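Local coordinates for hypothetical protein VC0802 (Vibrio cholerae, PDB 1ZVP) that is of unknown function but has been proposed as a transport protein and carries two ACT domains, a fold that often binds amino acids for regulation, at residues D[25-30]-D[63-68]; D[39-44]-D[53-58]; D[73-78]-D[110-115]. One frame throughout, in Å; residues are numbered along the deposited sequence.

Contact 1: residues D[25-30]-D[63-68]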
loop_
_atom_site.group_PDB
_atom_site.type_symbol
_atom_site.label_atom_id
_atom_site.label_comp_id
_atom_site.label_asym_id
_atom_site.label_seq_id
_atom_site.Cartn_x
_atom_site.Cartn_y
_atom_site.Cartn_z
ATOM N N VAL D 25 9.442 1.139 11.253
ATOM C CA VAL D 25 8.795 2.367 11.680
ATOM C C VAL D 25 8.514 3.238 10.464
ATOM O O VAL D 25 9.228 3.164 9.466
ATOM C CB VAL D 25 9.645 3.147 12.723
ATOM C CG1 VAL D 25 9.862 2.316 13.972
ATOM C CG2 VAL D 25 10.983 3.600 12.140
ATOM N N PHE D 26 7.461 4.043 10.547
ATOM C CA PHE D 26 7.135 5.001 9.498
ATOM C C PHE D 26 7.610 6.381 9.912
ATOM O O PHE D 26 7.459 6.771 11.066
ATOM C CB PHE D 26 5.628 5.031 9.225
ATOM C CG PHE D 26 5.143 3.936 8.304
ATOM C CD1 PHE D 26 4.614 4.248 7.056
ATOM C CD2 PHE D 26 5.197 2.593 8.691
ATOM C CE1 PHE D 26 4.151 3.243 6.209
ATOM C CE2 PHE D 26 4.744 1.583 7.847
ATOM C CZ PHE D 26 4.218 1.907 6.608
ATOM N N CYS D 27 8.194 7.109 8.967
ATOM C CA CYS D 27 8.731 8.437 9.227
ATOM C C CYS D 27 8.384 9.336 8.082
ATOM O O CYS D 27 8.270 8.887 6.941
ATOM C CB CYS D 27 10.256 8.417 9.329
ATOM S SG CYS D 27 10.927 7.332 10.572
ATOM N N THR D 28 8.231 10.614 8.393
ATOM C CA THR D 28 8.181 11.638 7.379
ATOM C C THR D 28 9.396 12.544 7.605
ATOM O O THR D 28 9.739 12.870 8.745
ATOM C CB THR D 28 6.831 12.394 7.400
ATOM O OG1 THR D 28 6.671 13.128 6.183
ATOM C CG2 THR D 28 6.709 13.327 8.608
ATOM N N VAL D 29 10.077 12.896 6.522
ATOM C CA VAL D 29 11.265 13.741 6.606
ATOM C C VAL D 29 11.231 14.866 5.569
ATOM O O VAL D 29 10.359 14.904 4.702
ATOM C CB VAL D 29 12.587 12.919 6.477
ATOM C CG1 VAL D 29 12.806 12.026 7.691
ATOM C CG2 VAL D 29 12.614 12.109 5.193
ATOM N N ASN D 30 12.186 15.785 5.672
ATOM C CA ASN D 30 12.311 16.872 4.712
ATOM C C ASN D 30 13.450 16.721 3.731
ATOM O O ASN D 30 14.538 16.271 4.086
ATOM C CB ASN D 30 12.426 18.207 5.427
ATOM C CG ASN D 30 11.101 18.915 5.518
ATOM O OD1 ASN D 30 11.044 20.150 5.489
ATOM N ND2 ASN D 30 10.010 18.140 5.604
ATOM N N ALA D 63 19.463 7.648 13.894
ATOM C CA ALA D 63 19.649 8.670 12.885
ATOM C C ALA D 63 18.935 9.895 13.424
ATOM O O ALA D 63 18.851 10.926 12.757
ATOM C CB ALA D 63 19.051 8.247 11.575
ATOM N N GLY D 64 18.407 9.755 14.638
ATOM C CA GLY D 64 17.814 10.865 15.373
ATOM C C GLY D 64 16.350 11.122 15.084
ATOM O O GLY D 64 15.741 12.013 15.689
ATOM N N LEU D 65 15.789 10.359 14.145
ATOM C CA LEU D 65 14.356 10.409 13.847
ATOM C C LEU D 65 13.643 9.754 15.028
ATOM O O LEU D 65 14.009 8.647 15.447
ATOM C CB LEU D 65 14.040 9.709 12.520
ATOM C CG LEU D 65 14.952 10.012 11.321
ATOM C CD1 LEU D 65 14.609 9.117 10.148
ATOM C CD2 LEU D 65 14.910 11.480 10.899
ATOM N N GLU D 66 12.650 10.456 15.575
ATOM C CA GLU D 66 12.127 10.150 16.920
ATOM C C GLU D 66 11.062 9.047 16.944
ATOM O O GLU D 66 10.192 8.994 16.053
ATOM C CB GLU D 66 11.592 11.426 17.582
ATOM C CG GLU D 66 11.704 11.443 19.108
ATOM C CD GLU D 66 10.614 12.289 19.762
ATOM O OE1 GLU D 66 10.146 11.900 20.857
ATOM O OE2 GLU D 66 10.215 13.328 19.180
ATOM N N SER D 67 11.144 8.198 17.978
ATOM C CA SER D 67 10.290 7.004 18.176
ATOM C C SER D 67 8.924 7.006 17.463
ATOM O O SER D 67 8.066 7.874 17.720
ATOM C CB SER D 67 10.085 6.730 19.677
ATOM O OG SER D 67 11.276 6.283 20.299
ATOM N N SER D 68 8.750 6.044 16.555
ATOM C CA SER D 68 7.443 5.726 15.970
ATOM C C SER D 68 6.925 4.458 16.672
ATOM O O SER D 68 7.635 3.883 17.520
ATOM C CB SER D 68 7.567 5.532 14.448
ATOM O OG SER D 68 6.422 4.904 13.871
HETATM O O HOH W 1 8.787 8.457 13.353
#
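F26 meets S68 through its backbone, while its ring, the one aromatic group of the two segments, is turned to the other side of the strand, among F71, F114 and V54. The contacts with F71 and F114 are edge-to-face, and the ring also packs on Y108 of the second subunit. The backbone of F26 lies beside the loop: S68 CB comes to 3.6 Å from F26 O, and S68 OG to 3.6 Å from F26 N. With OG anti to the backbone nitrogen (chi1 165°), the hydroxyl is set beside F26. S68 OG hydrogen-bonds a residue flanking the segments and touches F26 only as a van der Waals neighbour. In the ACT-type sheet, strand 24-29 is an outer strand within this chain, bonded along its backbone to 50-56. The loop that follows helix 57-61 lies against the face bearing V25, C27 and V29, with its 65-68 part running 138° to the strand direction. At one end of this face V25 CB rests 3.6 Å from S68 CB. At the other, L65 spreads its two methyls over neighbouring side chains of the strand: CD1 lies 4.1 Å from C27 SG, and CD2 lies 3.9 Å from V29 CG1, the side chains of L65 and V29 crossing at about a right angle. L65 and C27 both also touch L55 of the adjoining strand. Between the two apolar patches a water spans the gap, giving one hydrogen bond to F26 O and another to E66 O, each with 3.1 Å from the water oxygen to the carbonyl oxygen.

Contact 2: residues D[39-44]-D[53-58]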
loop_
_atom_site.group_PDB
_atom_site.type_symbol
_atom_site.label_atom_id
_atom_site.label_comp_id
_atom_site.label_asym_id
_atom_site.label_seq_id
_atom_site.Cartn_x
_atom_site.Cartn_y
_atom_site.Cartn_z
ATOM N N LEU D 39 20.514 5.331 5.215
ATOM C CA LEU D 39 19.599 4.699 6.161
ATOM C C LEU D 39 19.017 3.383 5.624
ATOM O O LEU D 39 18.480 2.577 6.392
ATOM C CB LEU D 39 18.469 5.659 6.547
ATOM C CG LEU D 39 18.833 6.947 7.287
ATOM C CD1 LEU D 39 17.588 7.775 7.549
ATOM C CD2 LEU D 39 19.552 6.640 8.585
ATOM N N GLU D 40 19.142 3.180 4.310
ATOM C CA GLU D 40 18.676 1.977 3.604
ATOM C C GLU D 40 17.201 1.659 3.854
ATOM O O GLU D 40 16.877 0.569 4.337
ATOM C CB GLU D 40 19.540 0.766 3.951
ATOM C CG GLU D 40 20.942 0.807 3.372
ATOM C CD GLU D 40 21.940 0.012 4.208
ATOM O OE1 GLU D 40 23.144 0.349 4.166
ATOM O OE2 GLU D 40 21.526 -0.939 4.917
ATOM N N PRO D 41 16.303 2.609 3.528
ATOM C CA PRO D 41 14.884 2.399 3.779
ATOM C C PRO D 41 14.316 1.260 2.930
ATOM O O PRO D 41 14.666 1.136 1.757
ATOM C CB PRO D 41 14.257 3.737 3.379
ATOM C CG PRO D 41 15.220 4.342 2.435
ATOM C CD PRO D 41 16.559 3.922 2.906
ATOM N N ILE D 42 13.456 0.434 3.524
ATOM C CA ILE D 42 12.842 -0.671 2.800
ATOM C C ILE D 42 11.796 -0.129 1.838
ATOM O O ILE D 42 11.548 -0.718 0.785
ATOM C CB ILE D 42 12.257 -1.748 3.749
ATOM C CG1 ILE D 42 11.937 -3.029 2.976
ATOM C CG2 ILE D 42 11.046 -1.216 4.532
ATOM C CD1 ILE D 42 11.434 -4.161 3.831
ATOM N N ALA D 43 11.207 1.009 2.197
ATOM C CA ALA D 43 10.194 1.656 1.376
ATOM C C ALA D 43 10.334 3.170 1.407
ATOM O O ALA D 43 10.891 3.736 2.343
ATOM C CB ALA D 43 8.793 1.243 1.814
ATOM N N THR D 44 9.804 3.810 0.373
ATOM C CA THR D 44 9.881 5.256 0.181
ATOM C C THR D 44 8.578 5.749 -0.434
ATOM O O THR D 44 8.031 5.101 -1.319
ATOM C CB THR D 44 11.059 5.583 -0.747
ATOM O OG1 THR D 44 12.235 5.741 0.041
ATOM C CG2 THR D 44 10.825 6.833 -1.550
ATOM N N LEU D 53 9.629 7.603 4.815
ATOM C CA LEU D 53 10.608 6.524 4.846
ATOM C C LEU D 53 10.084 5.425 5.740
ATOM O O LEU D 53 9.562 5.705 6.811
ATOM C CB LEU D 53 11.968 6.999 5.376
ATOM C CG LEU D 53 12.722 8.143 4.679
ATOM C CD1 LEU D 53 13.940 8.575 5.517
ATOM C CD2 LEU D 53 13.137 7.780 3.248
ATOM N N VAL D 54 10.205 4.180 5.291
ATOM C CA VAL D 54 9.938 3.026 6.147
ATOM C C VAL D 54 11.287 2.380 6.415
ATOM O O VAL D 54 11.985 1.974 5.497
ATOM C CB VAL D 54 8.909 2.013 5.536
ATOM C CG1 VAL D 54 8.528 0.957 6.554
ATOM C CG2 VAL D 54 7.662 2.720 5.072
ATOM N N LEU D 55 11.637 2.312 7.693
ATOM C CA LEU D 55 12.986 2.013 8.133
ATOM C C LEU D 55 12.952 1.016 9.259
ATOM O O LEU D 55 11.992 0.987 10.024
ATOM C CB LEU D 55 13.636 3.287 8.690
ATOM C CG LEU D 55 13.907 4.474 7.773
ATOM C CD1 LEU D 55 13.832 5.761 8.548
ATOM C CD2 LEU D 55 15.269 4.311 7.152
ATOM N N GLU D 56 14.014 0.220 9.364
ATOM C CA GLU D 56 14.290 -0.574 10.553
ATOM C C GLU D 56 14.266 0.321 11.794
ATOM O O GLU D 56 14.717 1.463 11.744
ATOM C CB GLU D 56 15.656 -1.240 10.420
ATOM C CG GLU D 56 15.637 -2.595 9.756
ATOM C CD GLU D 56 15.818 -3.738 10.754
ATOM O OE1 GLU D 56 16.703 -4.593 10.502
ATOM O OE2 GLU D 56 15.096 -3.780 11.789
ATOM N N ALA D 57 13.743 -0.198 12.900
ATOM C CA ALA D 57 13.532 0.592 14.113
ATOM C C ALA D 57 14.779 1.340 14.587
ATOM O O ALA D 57 14.726 2.552 14.808
ATOM C CB ALA D 57 12.981 -0.281 15.229
ATOM N N GLU D 58 15.893 0.627 14.732
ATOM C CA GLU D 58 17.114 1.233 15.267
ATOM C C GLU D 58 18.010 1.931 14.246
ATOM O O GLU D 58 18.936 2.624 14.634
ATOM C CB GLU D 58 17.923 0.244 16.129
ATOM C CG GLU D 58 18.138 -1.147 15.527
ATOM C CD GLU D 58 18.921 -1.124 14.215
ATOM O OE1 GLU D 58 20.157 -0.883 14.259
ATOM O OE2 GLU D 58 18.294 -1.351 13.145
HETATM O O HOH W 2 16.347 0.909 7.627
#
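I42 and A43 both face V54, a classic beta bulge where the chain enters the beta hairpin of strands 43-47 and 50-56, part of the sheet of an ACT domain. Two backbone hydrogen bonds join the segments here. I42 N reaches V54 O at 2.9 Å in a bent hydrogen bond (133° at the hydrogen), although it arrives nearly along the C=O axis. V54 N gives a straighter bond to A43 O, 3.1 Å long with 175° at the hydrogen, but from well above the carbonyl plane. Past this hydrogen-bonded pair, T44 and L53 form the next, non-hydrogen-bonded one. A43 and T44 also pair with a strand of the second subunit, so the sheet runs on across the interface.

The apolar contacts fall on two sides. On one, V54 divides its methyls between both bulge residues: with CG1 anti to the backbone N (chi1 -172°), CG1 meets I42 CG2 at 3.9 Å, and CG2 meets A43 CB at 3.8 Å. On the other, L55 and L53 reach back towards the chain before the strand. L55 CD2 presses on L39 CB at 3.5 Å and touches P41 CB, while L53 CD2 touches both P41 CG and T44 OG1; T44 and L53 run side by side, pointing the same way.

Among the remaining polar groups, T44 OG1 gives its own neighbour's carbonyl, A43 O, a weak hydrogen bond. A water links the two segments beyond the bulge: it donates to L39 O and, at 3.0 Å, accepts from the backbone N of E56, the residue in the N-cap position of helix 57-61.

Contact 3: residues D[73-78]-D[110-115]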
loop_
_atom_site.group_PDB
_atom_site.type_symbol
_atom_site.label_atom_id
_atom_site.label_comp_id
_atom_site.label_asym_id
_atom_site.label_seq_id
_atom_site.Cartn_x
_atom_site.Cartn_y
_atom_site.Cartn_z
ATOM N N LEU D 73 6.501 -6.870 9.457
ATOM C CA LEU D 73 6.263 -6.945 8.023
ATOM C C LEU D 73 5.860 -8.354 7.597
ATOM O O LEU D 73 6.549 -9.332 7.880
ATOM C CB LEU D 73 7.479 -6.455 7.235
ATOM C CG LEU D 73 7.512 -6.783 5.744
ATOM C CD1 LEU D 73 6.430 -6.043 4.978
ATOM C CD2 LEU D 73 8.875 -6.462 5.193
ATOM N N ILE D 74 4.723 -8.418 6.915
ATOM C CA ILE D 74 4.149 -9.649 6.409
ATOM C C ILE D 74 4.032 -9.531 4.892
ATOM O O ILE D 74 3.493 -8.564 4.375
ATOM C CB ILE D 74 2.780 -9.952 7.083
ATOM C CG1 ILE D 74 2.999 -10.281 8.569
ATOM C CG2 ILE D 74 2.053 -11.079 6.369
ATOM C CD1 ILE D 74 1.769 -10.171 9.445
ATOM N N THR D 75 4.599 -10.497 4.183
ATOM C CA THR D 75 4.429 -10.570 2.742
ATOM C C THR D 75 3.401 -11.644 2.410
ATOM O O THR D 75 3.336 -12.681 3.064
ATOM C CB THR D 75 5.762 -10.853 2.032
ATOM O OG1 THR D 75 6.662 -9.771 2.281
ATOM C CG2 THR D 75 5.562 -11.000 0.535
ATOM N N LEU D 76 2.586 -11.378 1.399
ATOM C CA LEU D 76 1.632 -12.352 0.904
ATOM C C LEU D 76 2.265 -13.068 -0.265
ATOM O O LEU D 76 2.596 -12.437 -1.260
ATOM C CB LEU D 76 0.358 -11.639 0.472
ATOM C CG LEU D 76 -0.698 -11.317 1.523
ATOM C CD1 LEU D 76 -0.223 -11.424 2.978
ATOM C CD2 LEU D 76 -1.250 -9.945 1.218
ATOM N N THR D 77 2.459 -14.378 -0.130
ATOM C CA THR D 77 3.069 -15.175 -1.199
ATOM C C THR D 77 2.049 -15.661 -2.235
ATOM O O THR D 77 2.434 -16.165 -3.297
ATOM C CB THR D 77 3.906 -16.371 -0.668
ATOM O OG1 THR D 77 3.090 -17.224 0.140
ATOM C CG2 THR D 77 5.067 -15.884 0.145
ATOM N N VAL D 78 0.760 -15.492 -1.932
ATOM C CA VAL D 78 -0.316 -15.801 -2.874
ATOM C C VAL D 78 -0.043 -15.178 -4.261
ATOM O O VAL D 78 0.467 -14.049 -4.393
ATOM C CB VAL D 78 -1.715 -15.408 -2.305
ATOM C CG1 VAL D 78 -2.009 -13.909 -2.489
ATOM C CG2 VAL D 78 -2.821 -16.264 -2.920
ATOM N N HIS D 110 4.705 -8.735 -4.864
ATOM C CA HIS D 110 3.766 -9.092 -3.808
ATOM C C HIS D 110 3.289 -7.890 -3.021
ATOM O O HIS D 110 3.930 -6.852 -3.019
ATOM C CB HIS D 110 4.403 -10.077 -2.827
ATOM C CG HIS D 110 4.825 -11.376 -3.442
ATOM N ND1 HIS D 110 6.135 -11.651 -3.778
ATOM C CD2 HIS D 110 4.110 -12.478 -3.775
ATOM C CE1 HIS D 110 6.208 -12.865 -4.289
ATOM N NE2 HIS D 110 4.994 -13.389 -4.298
ATOM N N ASP D 111 2.167 -8.053 -2.336
ATOM C CA ASP D 111 1.737 -7.084 -1.341
ATOM C C ASP D 111 2.482 -7.305 -0.040
ATOM O O ASP D 111 2.708 -8.441 0.382
ATOM C CB ASP D 111 0.238 -7.186 -1.094
ATOM C CG ASP D 111 -0.568 -6.717 -2.270
ATOM O OD1 ASP D 111 -0.489 -5.511 -2.606
ATOM O OD2 ASP D 111 -1.290 -7.551 -2.864
ATOM N N HIS D 112 2.854 -6.203 0.589
ATOM C CA HIS D 112 3.554 -6.224 1.861
ATOM C C HIS D 112 2.727 -5.443 2.867
ATOM O O HIS D 112 2.264 -4.338 2.587
ATOM C CB HIS D 112 4.951 -5.618 1.704
ATOM C CG HIS D 112 5.709 -6.161 0.531
ATOM N ND1 HIS D 112 6.436 -7.332 0.590
ATOM C CD2 HIS D 112 5.832 -5.706 -0.738
ATOM C CE1 HIS D 112 6.983 -7.568 -0.590
ATOM N NE2 HIS D 112 6.631 -6.599 -1.413
ATOM N N ILE D 113 2.518 -6.033 4.033
ATOM C CA ILE D 113 1.623 -5.456 5.011
ATOM C C ILE D 113 2.403 -5.169 6.278
ATOM O O ILE D 113 3.086 -6.045 6.798
ATOM C CB ILE D 113 0.440 -6.408 5.293
ATOM C CG1 ILE D 113 -0.278 -6.753 3.988
ATOM C CG2 ILE D 113 -0.547 -5.796 6.278
ATOM C CD1 ILE D 113 -1.079 -7.993 4.092
ATOM N N PHE D 114 2.332 -3.927 6.746
ATOM C CA PHE D 114 2.893 -3.552 8.047
ATOM C C PHE D 114 1.778 -3.509 9.081
ATOM O O PHE D 114 0.858 -2.708 8.984
ATOM C CB PHE D 114 3.642 -2.217 7.968
ATOM C CG PHE D 114 4.854 -2.261 7.089
ATOM C CD1 PHE D 114 6.114 -2.505 7.635
ATOM C CD2 PHE D 114 4.736 -2.082 5.706
ATOM C CE1 PHE D 114 7.247 -2.578 6.822
ATOM C CE2 PHE D 114 5.864 -2.134 4.876
ATOM C CZ PHE D 114 7.128 -2.380 5.435
ATOM N N VAL D 115 1.849 -4.409 10.048
ATOM C CA VAL D 115 0.921 -4.408 11.171
ATOM C C VAL D 115 1.692 -4.070 12.450
ATOM O O VAL D 115 2.909 -4.224 12.499
ATOM C CB VAL D 115 0.172 -5.772 11.329
ATOM C CG1 VAL D 115 -0.572 -6.131 10.039
ATOM C CG2 VAL D 115 1.128 -6.886 11.744
HETATM O O HOH W 3 0.637 -10.788 -2.946
#
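I74 and I113 exchange two backbone hydrogen bonds, I74 N to I113 O at 2.9 Å and I113 N to I74 O at 2.7 Å; L76 N adds a third to D111 O, with 170° at the hydrogen. The side-chain hydrogen bond across the pair joins T75 OG1 and H112 ND1 at 3.0 Å in the plane of the imidazole, the two side chains lying alongside each other. The other ring nitrogen, H112 NE2, bonds E47 of the second subunit, whose F45 stacks on the ring, so both nitrogens are held and the ring's rotation is fixed. A water donates to L76 O, accepts from D111 N and sits at the edge of the H110 ring. These strands are the middle pair of the antiparallel four-stranded sheet of the second ACT unit, which 17-19 joins as an edge strand; helices 87-96 and 120-127 back the face of I74 and I113. On that face L76 CD2 and I113 CD1 pack tightly, 3.5 Å apart, against F91. On the face of L73 and F114 the contact is CH-pi: L73 (chi1 166°, chi2 67°) brings CD1 over the phenyl face, 4.0 Å from the centroid and offset toward the rim.

In the fold
Contacts 1 and 2 both reach the three-stranded sheet of the first ACT domain, their centres about 9 Å apart; contact 2 is nested within the chain loop that contact 1 closes, and backbone bonds C27 O–L53 N and V25 N–L55 O join them. Contact 3 follows later in the chain, in the four-stranded sheet of the second ACT unit with its added edge strand 17-19, its centre about 16 Å from that of contact 2 and 22 Å from that of contact 1. The two parts meet through V54 on F114 and I42 on L73. All three contacts touch the second subunit, so elements of both ACT units take part in the dimer interface.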